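Fumarylacetoacetate hydrolase (Burkholderia xenovorans, PDB 5TI1) probably hydrolyses fumarylacetoacetate to fumarate and acetoacetate, the last step of phenylalanine and tyrosine breakdown, and binds a magnesium ion. Local coordinates at residues Phe299-Gln303 and Gly318-Asp323; Tyr313-Asp317 and Trp351-Gln355. All blocks are in the same frame, centred on the assembly; numbering follows the deposited sequence.

How the contacts relate
Contacts 1 and 2 lie on the same side of the chain's centre, their own centres about 12 Å apart, within the C-terminal hydrolase region. Along the chain their segments alternate: 299-303, 313-317, 318-323, 351-355. The long connection that leaves strand 300-301 thus meets the start of helix 353-362 in contact 2 before it runs straight into strand 321-331, which pairs back with 300-301 in contact 1. The two contacts also touch: Gln303 packs on His316 and Thr352, and Phe322 on Met353. Together they join the strand pair, the connection and the helix start in one continuous patch of contacts, with contact 2 the nearer to the predicted substrate site.

Contact 1 of 2, residues Phe299-Gln303 and Gly318-Asp323; sequences FRVAQ and GEHAFD
Arg300 and Val301 pair with Phe322 and Ala321 in a short antiparallel strand pairing, which joins the two-residue strand 300-301 to the beginning of strand 321-331 at a margin of the mixed sheet. Arg300 and Phe322 are the non-hydrogen-bonded pair, Val301 and Ala321 the hydrogen-bonded one: Val301 N gives a nearly straight bond to Ala321 O (2.7 Å), and Ala321 N returns one to Val301 O. Asp323 N continues the pairing by donating to Phe299 O. On one face of the sheet the small Ala321 accepts the branched Val301, whose CG2 rests on it. On the other face lie Arg300 and Phe322, side by side and pointing the same way. The Arg300 chain runs beside the Phe322 ring and passes Glu319 O, and a bend at chi3 (-56°) turns the guanidinium to place Phe322 CZ over one of its faces, offset toward the rim. NH1 then reaches a lone pair of Glu319 O (2.9 Å), in the carbonyl plane. An arginine suits this place because its several N-H groups can also serve acids: NH2 makes salt bridges with Glu297 and Glu249, whose carboxylates balance its charge, and Glu249 is also hydrogen-bonded to His320 ND1. Beyond these pairs the regular pairing stops, and the primary amide of Gln303, able both to give and to accept, takes over. Its chain bends back at chi2 (-83°), bringing NE2 to Gly318 O (3.1 Å), while OE1 receives His320 N from above the amide plane at 2.6 Å.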
loop_
_atom_site.group_PDB
_atom_site.type_symbol
_atom_site.label_atom_id
_atom_site.label_comp_id
_atom_site.label_asym_id
_atom_site.label_seq_id
_atom_site.Cartn_x
_atom_site.Cartn_y
_atom_site.Cartn_z
ATOM N N PHE B 299 12.656 9.036 26.945
ATOM C CA PHE B 299 13.848 9.056 26.108
ATOM C C PHE B 299 13.747 10.084 24.989
ATOM O O PHE B 299 14.598 10.103 24.096
ATOM C CB PHE B 299 14.122 7.638 25.582
ATOM C CG PHE B 299 14.115 6.612 26.674
ATOM C CD1 PHE B 299 15.240 6.420 27.465
ATOM C CD2 PHE B 299 12.966 5.896 26.965
ATOM C CE1 PHE B 299 15.237 5.502 28.503
ATOM C CE2 PHE B 299 12.952 4.977 28.007
ATOM C CZ PHE B 299 14.094 4.784 28.778
ATOM N N ARG B 300 12.752 10.971 25.051
ATOM C CA ARG B 300 12.648 12.081 24.114
ATOM C C ARG B 300 13.822 13.042 24.287
ATOM O O ARG B 300 14.219 13.370 25.410
ATOM C CB ARG B 300 11.316 12.809 24.324
ATOM C CG ARG B 300 11.135 14.078 23.514
ATOM C CD ARG B 300 9.894 14.837 23.977
ATOM N NE ARG B 300 8.686 14.011 23.921
ATOM C CZ ARG B 300 7.937 13.842 22.833
ATOM N NH1 ARG B 300 8.265 14.435 21.693
ATOM N NH2 ARG B 300 6.856 13.079 22.883
ATOM N N VAL B 301 14.397 13.479 23.163
ATOM C CA VAL B 301 15.582 14.328 23.151
ATOM C C VAL B 301 15.474 15.311 21.994
ATOM O O VAL B 301 14.602 15.203 21.123
ATOM C CB VAL B 301 16.898 13.524 23.030
ATOM C CG1 VAL B 301 17.162 12.710 24.291
ATOM C CG2 VAL B 301 16.862 12.634 21.795
ATOM N N ALA B 302 16.388 16.277 21.991
ATOM C CA ALA B 302 16.399 17.316 20.972
ATOM C C ALA B 302 16.860 16.760 19.627
ATOM O O ALA B 302 17.928 16.147 19.523
ATOM C CB ALA B 302 17.302 18.464 21.405
ATOM N N GLN B 303 16.047 16.991 18.599
ATOM C CA GLN B 303 16.356 16.587 17.238
ATOM C C GLN B 303 17.461 17.468 16.651
ATOM O O GLN B 303 17.743 18.548 17.166
ATOM C CB GLN B 303 15.089 16.663 16.374
ATOM C CG GLN B 303 14.484 18.080 16.219
ATOM C CD GLN B 303 13.586 18.498 17.381
ATOM O OE1 GLN B 303 13.477 17.798 18.385
ATOM N NE2 GLN B 303 12.928 19.644 17.234
ATOM N N GLY B 318 9.894 22.563 20.646
ATOM C CA GLY B 318 10.178 21.508 21.585
ATOM C C GLY B 318 11.004 20.390 20.974
ATOM O O GLY B 318 11.542 20.488 19.866
ATOM N N GLU B 319 11.099 19.305 21.733
ATOM C CA GLU B 319 11.940 18.168 21.387
ATOM C C GLU B 319 11.096 17.048 20.789
ATOM O O GLU B 319 10.063 16.666 21.347
ATOM C CB GLU B 319 12.699 17.663 22.615
ATOM C CG GLU B 319 13.653 18.678 23.210
ATOM C CD GLU B 319 14.280 18.190 24.502
ATOM O OE1 GLU B 319 13.884 17.107 24.986
ATOM O OE2 GLU B 319 15.164 18.892 25.034
ATOM N N HIS B 320 11.550 16.507 19.665
ATOM C CA HIS B 320 10.771 15.481 18.991
ATOM C C HIS B 320 11.613 14.314 18.497
ATOM O O HIS B 320 11.118 13.520 17.683
ATOM C CB HIS B 320 9.992 16.112 17.844
ATOM C CG HIS B 320 8.925 17.051 18.311
ATOM N ND1 HIS B 320 7.656 16.628 18.648
ATOM C CD2 HIS B 320 8.948 18.387 18.533
ATOM C CE1 HIS B 320 6.935 17.667 19.028
ATOM N NE2 HIS B 320 7.699 18.745 18.976
ATOM N N ALA B 321 12.853 14.187 18.955
ATOM C CA ALA B 321 13.703 13.042 18.670
ATOM C C ALA B 321 13.669 12.075 19.844
ATOM O O ALA B 321 13.219 12.410 20.944
ATOM C CB ALA B 321 15.145 13.475 18.386
ATOM N N PHE B 322 14.145 10.858 19.596
ATOM C CA PHE B 322 14.127 9.815 20.606
ATOM C C PHE B 322 15.468 9.098 20.622
ATOM O O PHE B 322 16.036 8.782 19.571
ATOM C CB PHE B 322 12.971 8.843 20.375
ATOM C CG PHE B 322 11.623 9.452 20.658
ATOM C CD1 PHE B 322 10.956 10.174 19.682
ATOM C CD2 PHE B 322 11.044 9.338 21.912
ATOM C CE1 PHE B 322 9.723 10.757 19.948
ATOM C CE2 PHE B 322 9.806 9.925 22.186
ATOM C CZ PHE B 322 9.152 10.638 21.205
ATOM N N ASP B 323 15.969 8.872 21.832
ATOM C CA ASP B 323 17.293 8.301 22.077
ATOM C C ASP B 323 17.153 6.781 22.085
ATOM O O ASP B 323 16.922 6.161 23.123
ATOM C CB ASP B 323 17.841 8.850 23.388
ATOM C CG ASP B 323 19.245 8.380 23.692
ATOM O OD1 ASP B 323 19.828 7.596 22.913
ATOM O OD2 ASP B 323 19.767 8.805 24.740
#

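Contact 2 of 2, residues Tyr313-Asp317 and Trp351-Gln355; sequences YLRHD and WTMAQ
Leu314 and Gln355 have the nearest CA atoms, 5.6 Å apart, where the end of a 3-10 turn and the loop after it pass the first turn of helix 353-362. Thr352 is the N-cap and forms a capping box with Gln355: Gln355 N donates to Thr352 OG1, and Thr352 N to a lone pair of Gln355 OE1 (3.1 Å). A glutamine can close this box and still offer its NE2, which donates to Leu314 O at 2.8 Å, in a bond lying nearly along the C=O direction, and is also hydrogen-bonded to Gln306. The amide is thus held at both ends, and its rotation is fixed. His316 arrives from the opposite direction to Thr352. Its CG stands between the backbone N and the carbonyl carbon (chi1 53°), which sends the ring toward the helix start, where NE2 and Thr352 OG1 are hydrogen-bonded at 3.0 Å near the ring plane. Ala354 CB also meets the ring edge, 3.9 Å from His316 CD2, its small methyl letting the ring settle beside the helix. The Gln355 amide stacks over one face of the imidazole, their planes only 13° apart and His316 CE1 3.8 Å from Gln355 NE2; His316 also stacks with the ring of His320. Next to the capping box, on the Trp351 side, Leu314 CD1 packs on Trp351 CZ3 (4.0 Å), the two side chains crossing at about a right angle. Leu314 also packs on Gln206 of the second subunit, whereas the Trp351 side chain lies about 7 Å from that of Tyr155, a predicted substrate-binding residue. Because Thr352 OG1 accepts from Gln355 N and is also bonded to His316 NE2, and Gln355 serves cap and loop alike, the chemistry implies that capping the helix and holding the loop depend on the same polar groups.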
loop_
_atom_site.group_PDB
_atom_site.type_symbol
_atom_site.label_atom_id
_atom_site.label_comp_id
_atom_site.label_asym_id
_atom_site.label_seq_id
_atom_site.Cartn_x
_atom_site.Cartn_y
_atom_site.Cartn_z
ATOM N N TYR B 313 4.500 24.705 7.631
ATOM C CA TYR B 313 3.711 23.526 7.978
ATOM C C TYR B 313 4.577 22.394 8.535
ATOM O O TYR B 313 4.043 21.477 9.166
ATOM C CB TYR B 313 2.876 23.043 6.770
ATOM C CG TYR B 313 3.603 22.132 5.792
ATOM C CD1 TYR B 313 4.322 22.662 4.729
ATOM C CD2 TYR B 313 3.555 20.748 5.923
ATOM C CE1 TYR B 313 4.987 21.843 3.835
ATOM C CE2 TYR B 313 4.224 19.916 5.032
ATOM C CZ TYR B 313 4.935 20.472 3.986
ATOM O OH TYR B 313 5.614 19.671 3.088
ATOM N N LEU B 314 5.896 22.455 8.368
ATOM C CA LEU B 314 6.792 21.423 8.883
ATOM C C LEU B 314 7.464 21.792 10.202
ATOM O O LEU B 314 8.261 20.997 10.720
ATOM C CB LEU B 314 7.868 21.091 7.841
ATOM C CG LEU B 314 7.388 20.310 6.619
ATOM C CD1 LEU B 314 8.391 20.416 5.492
ATOM C CD2 LEU B 314 7.151 18.863 6.989
ATOM N N ARG B 315 7.170 22.960 10.767
ATOM C CA ARG B 315 7.869 23.434 11.955
ATOM C C ARG B 315 7.204 22.912 13.223
ATOM O O ARG B 315 5.984 22.764 13.280
ATOM C CB ARG B 315 7.907 24.965 11.977
ATOM C CG ARG B 315 8.601 25.578 10.780
ATOM C CD ARG B 315 8.610 27.090 10.860
ATOM N NE ARG B 315 8.973 27.675 9.574
ATOM C CZ ARG B 315 8.854 28.963 9.270
ATOM N NH1 ARG B 315 8.375 29.822 10.163
ATOM N NH2 ARG B 315 9.212 29.393 8.066
ATOM N N HIS B 316 8.017 22.618 14.238
ATOM C CA HIS B 316 7.480 22.304 15.556
ATOM C C HIS B 316 8.470 22.729 16.634
ATOM O O HIS B 316 9.679 22.518 16.501
ATOM C CB HIS B 316 7.120 20.811 15.718
ATOM C CG HIS B 316 8.226 19.849 15.379
ATOM N ND1 HIS B 316 9.558 20.200 15.366
ATOM C CD2 HIS B 316 8.183 18.538 15.041
ATOM C CE1 HIS B 316 10.288 19.151 15.031
ATOM N NE2 HIS B 316 9.479 18.126 14.831
ATOM N N ASP B 317 7.939 23.343 17.689
ATOM C CA ASP B 317 8.696 23.683 18.880
ATOM C C ASP B 317 8.930 22.445 19.742
ATOM O O ASP B 317 8.248 21.420 19.613
ATOM C CB ASP B 317 7.961 24.741 19.706
ATOM C CG ASP B 317 7.712 26.013 18.934
ATOM O OD1 ASP B 317 8.647 26.482 18.253
ATOM O OD2 ASP B 317 6.580 26.539 19.007
ATOM N N TRP B 351 14.645 14.519 9.943
ATOM C CA TRP B 351 13.205 14.766 9.971
ATOM C C TRP B 351 12.573 13.868 11.025
ATOM O O TRP B 351 12.835 12.663 11.055
ATOM C CB TRP B 351 12.562 14.508 8.602
ATOM C CG TRP B 351 13.025 15.419 7.492
ATOM C CD1 TRP B 351 13.919 15.120 6.502
ATOM C CD2 TRP B 351 12.601 16.773 7.248
ATOM N NE1 TRP B 351 14.078 16.200 5.662
ATOM C CE2 TRP B 351 13.284 17.227 6.101
ATOM C CE3 TRP B 351 11.711 17.643 7.892
ATOM C CZ2 TRP B 351 13.109 18.517 5.583
ATOM C CZ3 TRP B 351 11.538 18.928 7.373
ATOM C CH2 TRP B 351 12.231 19.347 6.230
ATOM N N THR B 352 11.743 14.445 11.886
ATOM C CA THR B 352 11.106 13.657 12.931
ATOM C C THR B 352 9.884 12.917 12.394
ATOM O O THR B 352 9.405 13.167 11.286
ATOM C CB THR B 352 10.680 14.549 14.087
ATOM O OG1 THR B 352 9.646 15.429 13.627
ATOM C CG2 THR B 352 11.869 15.350 14.583
ATOM N N MET B 353 9.367 12.007 13.227
ATOM C CA MET B 353 8.108 11.336 12.924
ATOM C C MET B 353 6.973 12.334 12.749
ATOM O O MET B 353 6.146 12.191 11.842
ATOM C CB MET B 353 7.774 10.344 14.035
ATOM C CG MET B 353 8.711 9.152 14.116
ATOM S SD MET B 353 8.304 8.078 15.512
ATOM C CE MET B 353 8.893 9.074 16.885
ATOM N N ALA B 354 6.906 13.345 13.622
ATOM C CA ALA B 354 5.866 14.358 13.498
ATOM C C ALA B 354 5.935 15.032 12.135
ATOM O O ALA B 354 4.914 15.198 11.451
ATOM C CB ALA B 354 6.003 15.386 14.626
ATOM N N GLN B 355 7.144 15.406 11.716
ATOM C CA GLN B 355 7.294 16.081 10.436
ATOM C C GLN B 355 6.947 15.148 9.285
ATOM O O GLN B 355 6.312 15.566 8.309
ATOM C CB GLN B 355 8.712 16.623 10.306
ATOM C CG GLN B 355 8.991 17.759 11.284
ATOM C CD GLN B 355 10.428 18.220 11.245
ATOM O OE1 GLN B 355 11.357 17.403 11.193
ATOM N NE2 GLN B 355 10.625 19.535 11.275
#